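Local coordinates for protein aminotransferase TlmJ (Streptoalloteichus hindustanus, PDB 5UID) that probably catalyses a pyridoxal 5'-phosphate-dependent transamination, as in other DegT/DnrJ/EryC1-type aminotransferases, perhaps within a natural-product biosynthetic pathway, at residues A[6-14]-A[357-368]; A[133-142]-A[165-175]. All blocks are in the same frame, centred on the assembly; numbering follows the deposited sequence.

Overall arrangement
Contact 2 (133-142 with 165-175) is nested in sequence inside the long loop that contact 1 (6-14 with 357-368) closes between the two chain ends. Their centres lie 23 Å apart, contact 2 being the deeper at 11 Å from the centre of the chain against 18 Å for contact 1. They still touch, since Cys357 SG packs 3.6 Å from Tyr134 OH. Contact 1 has the clearer link to the cofactor: the side chain of Pro12 lies about 10 Å from bound pyridoxal phosphate. Phe10 packs on Met186, next to the predicted Schiff-base lysine Lys187, and Pro12 on Val190, three residues beyond it. Segment 6-14 also meets the second subunit, whereas contact 2 stays within one chain.

Contact 1: residues A[6-14]-A[357-368]; sequences MINVFQPTL and CLPLHQALSDSD
Ile7 sends its CG2 branch against Leu364 CD2 at 3.6 Å and on to Pro359 CB, crossing both side chains at about a right angle. Its CD1 lies by the carboxylate of Asp368, which forms a capping box with Ser365 at the start of helix 366-383. The Asn8 carbonyl O meets the edge of the His361 ring in plane, taking a weak bond from NE2 (3.1 Å). Water 1 joins Asn8 N, Gln11 OE1 and His361 NE2. Val9 O accepts from Leu360 N at 3.3 Å. The chain thus runs beside the link from strand 355-358 to helix 366-383, consistent with the small domain of fold type I aminotransferases, where the N-terminal segment joins the C-terminal part. Gln11 CB sits over the centre of one His361 face, 3.4 Å from the ring centroid and 7° off the normal, while Leu364 CG lies against the opposite face. Without the imidazole, as with an alanine at His361, a gap would probably open between Gln11 CB and Leu364, Asn8 O losing its weak N-H partner and water 1 one of its contacts. Thr13 OG1 receives Gln362 NE2 at 3.0 Å, in the amide plane; a bend at chi2 (-84°) turns that amide toward Thr13, and its OE1 is held by Arg269. Thr13 CG2 rests on Ala363 CB at 3.7 Å.

Contact 2: residues A[133-142]-A[165-175]; sequences HYGGYPGDLV and SQVDGRACGTL
Ser165 makes the direct hydrogen bond between the two segments: its OG donates to Gly136 O at 2.7 Å, lying in the carbonyl plane on a lone pair. With OG turned beside its own backbone N (chi1 -51°), the hydroxyl faces that carbonyl, and Ser299 is a further partner of the same OG. At Gly136 a side chain would collide with the carbonyl O of Gly135, so the backbone can take this shape only because the residue is glycine.

Sulfur and ring contacts come next. Cys172 lies over one face of the His133 imidazole, its CB 3.8 Å from the ring centroid in a CH-pi contact and offset toward the rim. Its SG is over the same face, 4.1 Å from the centroid and 19° off the normal. The ring's polar end is engaged by Glu157, whose OE2 bonds both His133 NE2 and the backbone N of Gly173, so one carboxylate ties the two segments together from outside.

Apolar packing completes the contact. Pro138 rests against both Cys172 and Val167: its CG touches Cys172 SG at 3.6 Å, and its CB presses on Val167 CG2 at 3.4 Å, tighter than usual van der Waals contact. Beyond it, Leu141 CD2 meets Leu175 CD2 at 3.7 Å. Val142 CG2 reaches both Val167 CG1 and that same Leu175 methyl, crossing each side chain obliquely.

Strands 166-167 and 170-171 form a tight beta hairpin, its type I' turn running from Val167 to Arg170. The hairpin and the residues flanking it pack on the loop and first helical turn of a beta-alpha-beta crossover, the unit made by strand 126-132, helix 141-151 and the neighbouring parallel strand 155-158 in the seven-stranded mixed sheet of a fold type I aminotransferase.

Contact 1: residues A[6-14]-A[357-368]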
HETATM    1  N   MSE A   6      -5.085  29.309  -6.017  1.00 60.94           N
HETATM    2  CA  MSE A   6      -6.078  28.315  -6.418  1.00 55.94           C
HETATM    3  C   MSE A   6      -6.820  27.734  -5.222  1.00 43.65           C
HETATM    4  O   MSE A   6      -6.205  27.311  -4.244  1.00 40.97           O
HETATM    5  CB  MSE A   6      -5.414  27.188  -7.213  1.00 57.17           C
HETATM    6  CG  MSE A   6      -5.534  27.340  -8.718  1.00 70.13           C
HETATM    7 SE   MSE A   6      -7.377  27.170  -9.355  0.64 74.64          SE
HETATM    8  CE  MSE A   6      -7.022  27.359 -11.259  1.00 78.57           C
ATOM      9  N   ILE A   7      -8.145  27.716  -5.311  1.00 40.38           N
ATOM     10  CA  ILE A   7      -8.995  27.124  -4.282  1.00 38.20           C
ATOM     11  C   ILE A   7      -9.308  25.692  -4.692  1.00 31.43           C
ATOM     12  O   ILE A   7      -9.967  25.462  -5.710  1.00 35.81           O
ATOM     13  CB  ILE A   7     -10.282  27.939  -4.092  1.00 40.18           C
ATOM     14  CG1 ILE A   7      -9.950  29.349  -3.595  1.00 35.08           C
ATOM     15  CG2 ILE A   7     -11.225  27.232  -3.133  1.00 39.37           C
ATOM     16  CD1 ILE A   7     -11.159  30.237  -3.418  1.00 38.36           C
ATOM     17  N   ASN A   8      -8.846  24.729  -3.897  1.00 30.58           N
ATOM     18  CA  ASN A   8      -8.944  23.320  -4.249  1.00 26.21           C
ATOM     19  C   ASN A   8     -10.283  22.725  -3.820  1.00 30.08           C
ATOM     20  O   ASN A   8     -10.946  23.216  -2.904  1.00 30.50           O
ATOM     21  CB  ASN A   8      -7.803  22.523  -3.613  1.00 26.13           C
ATOM     22  CG  ASN A   8      -6.436  23.096  -3.941  1.00 41.70           C
ATOM     23  OD1 ASN A   8      -5.945  22.962  -5.064  1.00 48.00           O
ATOM     24  ND2 ASN A   8      -5.811  23.734  -2.957  1.00 40.16           N
ATOM     25  N   VAL A   9     -10.667  21.638  -4.495  1.00 28.58           N
ATOM     26  CA  VAL A   9     -11.899  20.928  -4.156  1.00 30.45           C
ATOM     27  C   VAL A   9     -11.706  20.082  -2.905  1.00 34.18           C
ATOM     28  O   VAL A   9     -12.588  20.021  -2.041  1.00 37.80           O
ATOM     29  CB  VAL A   9     -12.365  20.069  -5.347  1.00 38.63           C
ATOM     30  CG1 VAL A   9     -13.657  19.342  -5.006  1.00 43.69           C
ATOM     31  CG2 VAL A   9     -12.553  20.926  -6.571  1.00 41.99           C
ATOM     32  N   PHE A  10     -10.564  19.410  -2.796  1.00 28.13           N
ATOM     33  CA  PHE A  10     -10.215  18.608  -1.634  1.00 29.75           C
ATOM     34  C   PHE A  10      -8.929  19.151  -1.028  1.00 29.04           C
ATOM     35  O   PHE A  10      -8.022  19.566  -1.755  1.00 27.53           O
ATOM     36  CB  PHE A  10     -10.024  17.132  -2.005  1.00 29.86           C
ATOM     37  CG  PHE A  10     -11.052  16.610  -2.966  1.00 31.70           C
ATOM     38  CD1 PHE A  10     -12.340  16.340  -2.541  1.00 31.81           C
ATOM     39  CD2 PHE A  10     -10.728  16.380  -4.293  1.00 35.30           C
ATOM     40  CE1 PHE A  10     -13.286  15.858  -3.419  1.00 35.05           C
ATOM     41  CE2 PHE A  10     -11.672  15.894  -5.180  1.00 38.03           C
ATOM     42  CZ  PHE A  10     -12.953  15.633  -4.742  1.00 41.84           C
ATOM     43  N   GLN A  11      -8.854  19.151   0.300  1.00 31.24           N
ATOM     44  CA  GLN A  11      -7.632  19.578   0.966  1.00 22.59           C
ATOM     45  C   GLN A  11      -7.608  19.076   2.404  1.00 28.32           C
ATOM     46  O   GLN A  11      -8.569  19.287   3.151  1.00 29.74           O
ATOM     47  CB  GLN A  11      -7.495  21.100   0.931  1.00 20.09           C
ATOM     48  CG  GLN A  11      -6.172  21.599   1.476  1.00 27.36           C
ATOM     49  CD  GLN A  11      -5.944  23.066   1.188  1.00 36.57           C
ATOM     50  OE1 GLN A  11      -6.386  23.585   0.163  1.00 38.59           O
ATOM     51  NE2 GLN A  11      -5.254  23.745   2.096  1.00 37.31           N
ATOM     52  N   PRO A  12      -6.541  18.403   2.821  1.00 27.14           N
ATOM     53  CA  PRO A  12      -6.430  17.974   4.219  1.00 22.34           C
ATOM     54  C   PRO A  12      -5.856  19.071   5.103  1.00 28.25           C
ATOM     55  O   PRO A  12      -5.273  20.051   4.633  1.00 30.96           O
ATOM     56  CB  PRO A  12      -5.473  16.780   4.136  1.00 24.57           C
ATOM     57  CG  PRO A  12      -4.586  17.113   2.983  1.00 30.85           C
ATOM     58  CD  PRO A  12      -5.429  17.894   1.994  1.00 25.00           C
ATOM     59  N   THR A  13      -6.032  18.891   6.412  1.00 27.25           N
ATOM     60  CA  THR A  13      -5.480  19.803   7.415  1.00 29.53           C
ATOM     61  C   THR A  13      -4.696  18.981   8.433  1.00 31.06           C
ATOM     62  O   THR A  13      -5.279  18.386   9.344  1.00 31.20           O
ATOM     63  CB  THR A  13      -6.570  20.629   8.100  1.00 26.48           C
ATOM     64  OG1 THR A  13      -7.586  19.762   8.626  1.00 24.65           O
ATOM     65  CG2 THR A  13      -7.195  21.613   7.120  1.00 24.24           C
ATOM     66  N   LEU A  14      -3.377  18.942   8.269  1.00 27.47           N
ATOM     67  CA  LEU A  14      -2.476  18.299   9.215  1.00 28.25           C
ATOM     68  C   LEU A  14      -1.444  19.320   9.671  1.00 25.36           C
ATOM     69  O   LEU A  14      -0.876  20.044   8.846  1.00 25.55           O
ATOM     70  CB  LEU A  14      -1.789  17.078   8.593  1.00 25.11           C
ATOM     71  CG  LEU A  14      -2.614  15.787   8.467  1.00 24.97           C
ATOM     72  CD1 LEU A  14      -3.690  15.882   7.390  1.00 26.76           C
ATOM     73  CD2 LEU A  14      -1.706  14.594   8.206  1.00 24.75           C
ATOM     74  N   CYS A 357     -18.909  19.553  -8.735  1.00 27.74           N
ATOM     75  CA  CYS A 357     -18.562  19.547  -7.321  1.00 26.17           C
ATOM     76  C   CYS A 357     -17.736  20.782  -6.985  1.00 27.58           C
ATOM     77  O   CYS A 357     -16.708  21.038  -7.620  1.00 32.72           O
ATOM     78  CB  CYS A 357     -17.792  18.276  -6.961  1.00 31.92           C
ATOM     79  SG  CYS A 357     -18.694  16.752  -7.326  1.00 36.10           S
ATOM     80  N   LEU A 358     -18.188  21.539  -5.986  1.00 25.89           N
ATOM     81  CA  LEU A 358     -17.549  22.771  -5.549  1.00 28.82           C
ATOM     82  C   LEU A 358     -16.596  22.502  -4.394  1.00 28.00           C
ATOM     83  O   LEU A 358     -16.745  21.511  -3.672  1.00 25.59           O
ATOM     84  CB  LEU A 358     -18.608  23.787  -5.125  1.00 29.79           C
ATOM     85  CG  LEU A 358     -19.714  24.117  -6.128  1.00 26.87           C
ATOM     86  CD1 LEU A 358     -20.604  25.216  -5.571  1.00 21.91           C
ATOM     87  CD2 LEU A 358     -19.138  24.514  -7.479  1.00 24.90           C
ATOM     88  N   PRO A 359     -15.600  23.367  -4.197  1.00 32.48           N
ATOM     89  CA  PRO A 359     -14.661  23.180  -3.082  1.00 34.41           C
ATOM     90  C   PRO A 359     -15.377  23.034  -1.747  1.00 27.77           C
ATOM     91  O   PRO A 359     -16.233  23.842  -1.385  1.00 28.12           O
ATOM     92  CB  PRO A 359     -13.812  24.455  -3.127  1.00 39.40           C
ATOM     93  CG  PRO A 359     -13.854  24.877  -4.552  1.00 39.36           C
ATOM     94  CD  PRO A 359     -15.230  24.520  -5.040  1.00 35.52           C
ATOM     95  N   LEU A 360     -15.018  21.982  -1.009  1.00 31.80           N
ATOM     96  CA  LEU A 360     -15.613  21.731   0.303  1.00 26.17           C
ATOM     97  C   LEU A 360     -14.587  20.976   1.143  1.00 26.68           C
ATOM     98  O   LEU A 360     -14.380  19.776   0.938  1.00 27.81           O
ATOM     99  CB  LEU A 360     -16.913  20.952   0.177  1.00 24.98           C
ATOM    100  CG  LEU A 360     -17.597  20.591   1.499  1.00 24.20           C
ATOM    101  CD1 LEU A 360     -17.951  21.848   2.279  1.00 23.81           C
ATOM    102  CD2 LEU A 360     -18.832  19.738   1.249  1.00 23.87           C
ATOM    103  N   HIS A 361     -13.957  21.682   2.079  1.00 29.45           N
ATOM    104  CA  HIS A 361     -13.011  21.086   3.014  1.00 30.01           C
ATOM    105  C   HIS A 361     -12.774  22.079   4.141  1.00 32.91           C
ATOM    106  O   HIS A 361     -13.041  23.277   4.000  1.00 32.35           O
ATOM    107  CB  HIS A 361     -11.691  20.706   2.331  1.00 22.85           C
ATOM    108  CG  HIS A 361     -11.048  21.835   1.588  1.00 28.73           C
ATOM    109  ND1 HIS A 361     -10.298  22.807   2.215  1.00 31.35           N
ATOM    110  CD2 HIS A 361     -11.047  22.150   0.272  1.00 27.80           C
ATOM    111  CE1 HIS A 361      -9.858  23.670   1.315  1.00 30.79           C
ATOM    112  NE2 HIS A 361     -10.302  23.296   0.129  1.00 31.74           N
ATOM    113  N   GLN A 362     -12.267  21.567   5.265  1.00 29.74           N
ATOM    114  CA  GLN A 362     -12.122  22.402   6.452  1.00 25.30           C
ATOM    115  C   GLN A 362     -10.956  23.377   6.365  1.00 34.28           C
ATOM    116  O   GLN A 362     -10.753  24.144   7.312  1.00 39.21           O
ATOM    117  CB  GLN A 362     -11.976  21.534   7.708  1.00 26.19           C
ATOM    118  CG  GLN A 362     -10.709  20.698   7.771  1.00 26.69           C
ATOM    119  CD  GLN A 362     -10.838  19.390   7.019  1.00 28.99           C
ATOM    120  OE1 GLN A 362     -11.845  19.136   6.355  1.00 24.08           O
ATOM    121  NE2 GLN A 362      -9.820  18.544   7.128  1.00 30.55           N
ATOM    122  N   ALA A 363     -10.192  23.379   5.273  1.00 25.90           N
ATOM    123  CA  ALA A 363      -9.150  24.378   5.081  1.00 30.22           C
ATOM    124  C   ALA A 363      -9.656  25.633   4.383  1.00 31.85           C
ATOM    125  O   ALA A 363      -8.907  26.609   4.280  1.00 36.09           O
ATOM    126  CB  ALA A 363      -7.981  23.790   4.281  1.00 30.23           C
ATOM    127  N   LEU A 364     -10.895  25.629   3.902  1.00 33.78           N
ATOM    128  CA  LEU A 364     -11.456  26.807   3.256  1.00 28.68           C
ATOM    129  C   LEU A 364     -11.677  27.915   4.279  1.00 30.55           C
ATOM    130  O   LEU A 364     -12.290  27.693   5.326  1.00 33.01           O
ATOM    131  CB  LEU A 364     -12.778  26.457   2.574  1.00 24.84           C
ATOM    132  CG  LEU A 364     -12.732  25.497   1.387  1.00 27.84           C
ATOM    133  CD1 LEU A 364     -14.136  25.079   0.984  1.00 22.30           C
ATOM    134  CD2 LEU A 364     -12.006  26.148   0.220  1.00 28.24           C
ATOM    135  N   SER A 365     -11.173  29.107   3.979  1.00 31.16           N
ATOM    136  CA  SER A 365     -11.475  30.261   4.808  1.00 32.34           C
ATOM    137  C   SER A 365     -12.824  30.851   4.403  1.00 31.99           C
ATOM    138  O   SER A 365     -13.392  30.516   3.359  1.00 32.29           O
ATOM    139  CB  SER A 365     -10.374  31.314   4.697  1.00 32.96           C
ATOM    140  OG  SER A 365     -10.309  31.847   3.386  1.00 37.39           O
ATOM    141  N   ASP A 366     -13.346  31.739   5.253  1.00 34.64           N
ATOM    142  CA  ASP A 366     -14.576  32.441   4.904  1.00 32.14           C
ATOM    143  C   ASP A 366     -14.416  33.228   3.611  1.00 35.17           C
ATOM    144  O   ASP A 366     -15.366  33.331   2.828  1.00 36.62           O
ATOM    145  CB  ASP A 366     -15.003  33.367   6.042  1.00 36.11           C
ATOM    146  CG  ASP A 366     -15.417  32.605   7.286  1.00 40.34           C
ATOM    147  OD1 ASP A 366     -15.853  31.445   7.155  1.00 42.65           O
ATOM    148  OD2 ASP A 366     -15.309  33.171   8.393  1.00 48.71           O
ATOM    149  N   SER A 367     -13.223  33.779   3.370  1.00 38.45           N
ATOM    150  CA  SER A 367     -12.965  34.474   2.113  1.00 38.09           C
ATOM    151  C   SER A 367     -13.056  33.523   0.925  1.00 35.02           C
ATOM    152  O   SER A 367     -13.603  33.880  -0.125  1.00 35.00           O
ATOM    153  CB  SER A 367     -11.592  35.143   2.158  1.00 41.92           C
ATOM    154  OG  SER A 367     -11.251  35.683   0.894  1.00 50.07           O
ATOM    155  N   ASP A 368     -12.522  32.307   1.071  1.00 26.32           N
ATOM    156  CA  ASP A 368     -12.630  31.318   0.002  1.00 25.63           C
ATOM    157  C   ASP A 368     -14.085  30.971  -0.282  1.00 32.23           C
ATOM    158  O   ASP A 368     -14.493  30.873  -1.447  1.00 32.52           O
ATOM    159  CB  ASP A 368     -11.849  30.056   0.370  1.00 30.88           C
ATOM    160  CG  ASP A 368     -10.357  30.304   0.492  1.00 38.37           C
ATOM    161  OD1 ASP A 368      -9.828  31.153  -0.258  1.00 41.29           O
ATOM    162  OD2 ASP A 368      -9.713  29.646   1.337  1.00 38.53           O
TER
HETATM  163  O   HOH W   1      -8.415  25.120  -1.347  1.00 34.92           O
HETATM  164  O   HOH W   2      -9.700  17.150   4.607  1.00 23.58           O

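Contact 2: residues A[133-142]-A[165-175]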
ATOM      1  N   HIS A 133     -21.658   6.177  -0.239  1.00 29.47           N
ATOM      2  CA  HIS A 133     -22.552   7.161   0.365  1.00 28.75           C
ATOM      3  C   HIS A 133     -22.182   8.513  -0.235  1.00 27.12           C
ATOM      4  O   HIS A 133     -21.382   9.253   0.344  1.00 23.09           O
ATOM      5  CB  HIS A 133     -22.426   7.156   1.888  1.00 29.89           C
ATOM      6  CG  HIS A 133     -22.288   5.787   2.479  1.00 30.33           C
ATOM      7  ND1 HIS A 133     -21.065   5.220   2.766  1.00 30.24           N
ATOM      8  CD2 HIS A 133     -23.222   4.869   2.827  1.00 28.91           C
ATOM      9  CE1 HIS A 133     -21.250   4.014   3.271  1.00 31.68           C
ATOM     10  NE2 HIS A 133     -22.549   3.776   3.319  1.00 30.84           N
ATOM     11  N   TYR A 134     -22.773   8.834  -1.387  1.00 25.86           N
ATOM     12  CA  TYR A 134     -22.270   9.927  -2.212  1.00 28.89           C
ATOM     13  C   TYR A 134     -22.219  11.233  -1.435  1.00 29.88           C
ATOM     14  O   TYR A 134     -23.228  11.683  -0.883  1.00 28.24           O
ATOM     15  CB  TYR A 134     -23.121  10.098  -3.468  1.00 24.92           C
ATOM     16  CG  TYR A 134     -22.509  11.101  -4.419  1.00 24.58           C
ATOM     17  CD1 TYR A 134     -21.562  10.710  -5.355  1.00 22.62           C
ATOM     18  CD2 TYR A 134     -22.849  12.448  -4.354  1.00 27.34           C
ATOM     19  CE1 TYR A 134     -20.987  11.628  -6.215  1.00 23.17           C
ATOM     20  CE2 TYR A 134     -22.278  13.372  -5.209  1.00 27.88           C
ATOM     21  CZ  TYR A 134     -21.347  12.955  -6.137  1.00 24.05           C
ATOM     22  OH  TYR A 134     -20.780  13.873  -6.989  1.00 27.40           O
ATOM     23  N   GLY A 135     -21.031  11.836  -1.398  1.00 21.75           N
ATOM     24  CA  GLY A 135     -20.820  13.102  -0.732  1.00 28.05           C
ATOM     25  C   GLY A 135     -20.935  13.069   0.772  1.00 22.53           C
ATOM     26  O   GLY A 135     -20.811  14.125   1.406  1.00 26.82           O
ATOM     27  N   GLY A 136     -21.146  11.897   1.367  1.00 24.78           N
ATOM     28  CA  GLY A 136     -21.437  11.770   2.775  1.00 23.79           C
ATOM     29  C   GLY A 136     -22.889  11.466   3.079  1.00 28.93           C
ATOM     30  O   GLY A 136     -23.196  11.026   4.194  1.00 28.49           O
ATOM     31  N   TYR A 137     -23.782  11.697   2.126  1.00 33.21           N
ATOM     32  CA  TYR A 137     -25.185  11.333   2.284  1.00 29.94           C
ATOM     33  C   TYR A 137     -25.313   9.818   2.299  1.00 33.15           C
ATOM     34  O   TYR A 137     -24.887   9.162   1.338  1.00 29.46           O
ATOM     35  CB  TYR A 137     -26.026  11.909   1.150  1.00 29.34           C
ATOM     36  CG  TYR A 137     -26.435  13.356   1.307  1.00 29.35           C
ATOM     37  CD1 TYR A 137     -25.523  14.324   1.702  1.00 25.33           C
ATOM     38  CD2 TYR A 137     -27.738  13.756   1.028  1.00 26.65           C
ATOM     39  CE1 TYR A 137     -25.900  15.652   1.835  1.00 26.38           C
ATOM     40  CE2 TYR A 137     -28.123  15.076   1.155  1.00 36.87           C
ATOM     41  CZ  TYR A 137     -27.202  16.021   1.559  1.00 37.35           C
ATOM     42  OH  TYR A 137     -27.588  17.339   1.687  1.00 33.40           O
ATOM     43  N   PRO A 138     -25.877   9.218   3.348  1.00 31.94           N
ATOM     44  CA  PRO A 138     -26.044   7.757   3.345  1.00 31.03           C
ATOM     45  C   PRO A 138     -26.975   7.252   2.260  1.00 34.20           C
ATOM     46  O   PRO A 138     -26.790   6.129   1.772  1.00 34.73           O
ATOM     47  CB  PRO A 138     -26.596   7.466   4.745  1.00 28.60           C
ATOM     48  CG  PRO A 138     -26.162   8.633   5.577  1.00 30.24           C
ATOM     49  CD  PRO A 138     -26.204   9.814   4.655  1.00 26.59           C
ATOM     50  N   GLY A 139     -27.973   8.038   1.866  1.00 29.67           N
ATOM     51  CA  GLY A 139     -28.857   7.619   0.793  1.00 31.75           C
ATOM     52  C   GLY A 139     -29.853   6.562   1.245  1.00 32.68           C
ATOM     53  O   GLY A 139     -30.327   6.558   2.381  1.00 30.33           O
ATOM     54  N   ASP A 140     -30.166   5.649   0.328  1.00 35.04           N
ATOM     55  CA  ASP A 140     -31.098   4.552   0.589  1.00 33.39           C
ATOM     56  C   ASP A 140     -30.410   3.356   1.235  1.00 38.27           C
ATOM     57  O   ASP A 140     -30.768   2.204   0.968  1.00 28.73           O
ATOM     58  CB  ASP A 140     -31.783   4.144  -0.711  1.00 34.34           C
ATOM     59  CG  ASP A 140     -33.184   3.613  -0.489  1.00 40.05           C
ATOM     60  OD1 ASP A 140     -33.745   3.860   0.599  1.00 38.68           O
ATOM     61  OD2 ASP A 140     -33.723   2.949  -1.400  1.00 43.17           O
ATOM     62  N   LEU A 141     -29.425   3.613   2.101  1.00 37.25           N
ATOM     63  CA  LEU A 141     -28.578   2.546   2.627  1.00 33.41           C
ATOM     64  C   LEU A 141     -29.383   1.502   3.393  1.00 34.58           C
ATOM     65  O   LEU A 141     -29.112   0.300   3.280  1.00 31.75           O
ATOM     66  CB  LEU A 141     -27.491   3.141   3.523  1.00 33.99           C
ATOM     67  CG  LEU A 141     -26.588   2.140   4.250  1.00 34.41           C
ATOM     68  CD1 LEU A 141     -25.832   1.264   3.260  1.00 32.61           C
ATOM     69  CD2 LEU A 141     -25.626   2.865   5.175  1.00 33.89           C
ATOM     70  N   VAL A 142     -30.373   1.935   4.178  1.00 28.71           N
ATOM     71  CA  VAL A 142     -31.117   0.996   5.017  1.00 31.22           C
ATOM     72  C   VAL A 142     -31.925   0.030   4.157  1.00 34.54           C
ATOM     73  O   VAL A 142     -31.904  -1.186   4.376  1.00 38.52           O
ATOM     74  CB  VAL A 142     -32.014   1.754   6.012  1.00 31.33           C
ATOM     75  CG1 VAL A 142     -32.939   0.783   6.740  1.00 33.23           C
ATOM     76  CG2 VAL A 142     -31.165   2.526   7.005  1.00 30.66           C
ATOM     77  N   SER A 165     -20.559   9.832   8.773  1.00 32.80           N
ATOM     78  CA  SER A 165     -21.984   9.841   8.483  1.00 30.83           C
ATOM     79  C   SER A 165     -22.701   8.739   9.253  1.00 34.01           C
ATOM     80  O   SER A 165     -22.139   7.673   9.524  1.00 32.44           O
ATOM     81  CB  SER A 165     -22.222   9.671   6.984  1.00 28.48           C
ATOM     82  OG  SER A 165     -21.437  10.595   6.248  1.00 27.71           O
ATOM     83  N   GLN A 166     -23.956   9.006   9.606  1.00 34.01           N
ATOM     84  CA  GLN A 166     -24.748   8.076  10.398  1.00 34.49           C
ATOM     85  C   GLN A 166     -26.190   8.065   9.909  1.00 32.44           C
ATOM     86  O   GLN A 166     -26.677   9.030   9.312  1.00 29.29           O
ATOM     87  CB  GLN A 166     -24.719   8.429  11.893  1.00 41.11           C
ATOM     88  CG  GLN A 166     -23.361   8.269  12.558  1.00 45.07           C
ATOM     89  CD  GLN A 166     -23.387   8.640  14.027  1.00 48.82           C
ATOM     90  OE1 GLN A 166     -24.375   9.177  14.525  1.00 49.43           O
ATOM     91  NE2 GLN A 166     -22.298   8.354  14.730  1.00 53.53           N
ATOM     92  N   VAL A 167     -26.864   6.948  10.173  1.00 32.82           N
ATOM     93  CA  VAL A 167     -28.305   6.809   9.994  1.00 32.70           C
ATOM     94  C   VAL A 167     -28.878   6.328  11.314  1.00 32.04           C
ATOM     95  O   VAL A 167     -28.558   5.219  11.760  1.00 32.48           O
ATOM     96  CB  VAL A 167     -28.670   5.826   8.871  1.00 35.43           C
ATOM     97  CG1 VAL A 167     -30.173   5.622   8.825  1.00 33.46           C
ATOM     98  CG2 VAL A 167     -28.173   6.335   7.550  1.00 38.11           C
ATOM     99  N   ASP A 168     -29.716   7.159  11.936  1.00 34.15           N
ATOM    100  CA  ASP A 168     -30.350   6.828  13.211  1.00 36.25           C
ATOM    101  C   ASP A 168     -29.315   6.389  14.245  1.00 38.74           C
ATOM    102  O   ASP A 168     -29.504   5.410  14.969  1.00 44.87           O
ATOM    103  CB  ASP A 168     -31.426   5.756  13.024  1.00 35.87           C
ATOM    104  CG  ASP A 168     -32.441   6.128  11.958  1.00 43.66           C
ATOM    105  OD1 ASP A 168     -32.836   7.311  11.892  1.00 47.97           O
ATOM    106  OD2 ASP A 168     -32.841   5.235  11.183  1.00 50.74           O
ATOM    107  N   GLY A 169     -28.199   7.113  14.303  1.00 32.71           N
ATOM    108  CA  GLY A 169     -27.160   6.822  15.269  1.00 33.33           C
ATOM    109  C   GLY A 169     -26.239   5.672  14.922  1.00 36.99           C
ATOM    110  O   GLY A 169     -25.385   5.319  15.743  1.00 43.08           O
ATOM    111  N   ARG A 170     -26.377   5.076  13.742  1.00 39.12           N
ATOM    112  CA  ARG A 170     -25.528   3.972  13.315  1.00 38.09           C
ATOM    113  C   ARG A 170     -24.593   4.443  12.210  1.00 34.77           C
ATOM    114  O   ARG A 170     -25.039   5.044  11.228  1.00 26.20           O
ATOM    115  CB  ARG A 170     -26.366   2.787  12.835  1.00 34.94           C
ATOM    116  CG  ARG A 170     -27.124   2.087  13.947  1.00 35.58           C
ATOM    117  CD  ARG A 170     -27.778   0.818  13.443  1.00 47.11           C
ATOM    118  NE  ARG A 170     -26.815  -0.074  12.805  1.00 51.70           N
ATOM    119  CZ  ARG A 170     -27.114  -1.279  12.330  1.00 45.99           C
ATOM    120  NH1 ARG A 170     -26.175  -2.021  11.763  1.00 42.41           N
ATOM    121  NH2 ARG A 170     -28.351  -1.743  12.425  1.00 47.48           N
ATOM    122  N   ALA A 171     -23.305   4.160  12.372  1.00 33.04           N
ATOM    123  CA  ALA A 171     -22.304   4.670  11.446  1.00 33.61           C
ATOM    124  C   ALA A 171     -22.402   3.974  10.094  1.00 34.31           C
ATOM    125  O   ALA A 171     -22.598   2.758  10.012  1.00 33.03           O
ATOM    126  CB  ALA A 171     -20.903   4.483  12.030  1.00 24.14           C
ATOM    127  N   CYS A 172     -22.275   4.760   9.027  1.00 31.28           N
ATOM    128  CA  CYS A 172     -22.151   4.187   7.695  1.00 34.43           C
ATOM    129  C   CYS A 172     -20.924   3.288   7.635  1.00 26.80           C
ATOM    130  O   CYS A 172     -19.880   3.597   8.213  1.00 29.59           O
ATOM    131  CB  CYS A 172     -22.053   5.293   6.641  1.00 34.49           C
ATOM    132  SG  CYS A 172     -23.560   6.286   6.459  1.00 36.46           S
ATOM    133  N   GLY A 173     -21.060   2.163   6.940  1.00 28.08           N
ATOM    134  CA  GLY A 173     -20.040   1.137   6.938  1.00 31.46           C
ATOM    135  C   GLY A 173     -20.256   0.030   7.946  1.00 29.06           C
ATOM    136  O   GLY A 173     -19.467  -0.924   7.974  1.00 31.05           O
ATOM    137  N   THR A 174     -21.295   0.125   8.775  1.00 23.25           N
ATOM    138  CA  THR A 174     -21.619  -0.901   9.752  1.00 23.96           C
ATOM    139  C   THR A 174     -22.991  -1.521   9.530  1.00 29.41           C
ATOM    140  O   THR A 174     -23.421  -2.346  10.346  1.00 31.97           O
ATOM    141  CB  THR A 174     -21.549  -0.327  11.175  1.00 32.10           C
ATOM    142  OG1 THR A 174     -22.555   0.682  11.333  1.00 29.06           O
ATOM    143  CG2 THR A 174     -20.176   0.283  11.442  1.00 28.21           C
ATOM    144  N   LEU A 175     -23.696  -1.145   8.465  1.00 27.11           N
ATOM    145  CA  LEU A 175     -25.018  -1.701   8.201  1.00 30.57           C
ATOM    146  C   LEU A 175     -24.968  -2.926   7.302  1.00 29.73           C
ATOM    147  O   LEU A 175     -25.844  -3.791   7.397  1.00 32.09           O
ATOM    148  CB  LEU A 175     -25.927  -0.641   7.569  1.00 34.14           C
ATOM    149  CG  LEU A 175     -26.637   0.343   8.504  1.00 42.80           C
ATOM    150  CD1 LEU A 175     -25.660   1.301   9.168  1.00 43.00           C
ATOM    151  CD2 LEU A 175     -27.707   1.107   7.739  1.00 49.38           C
TER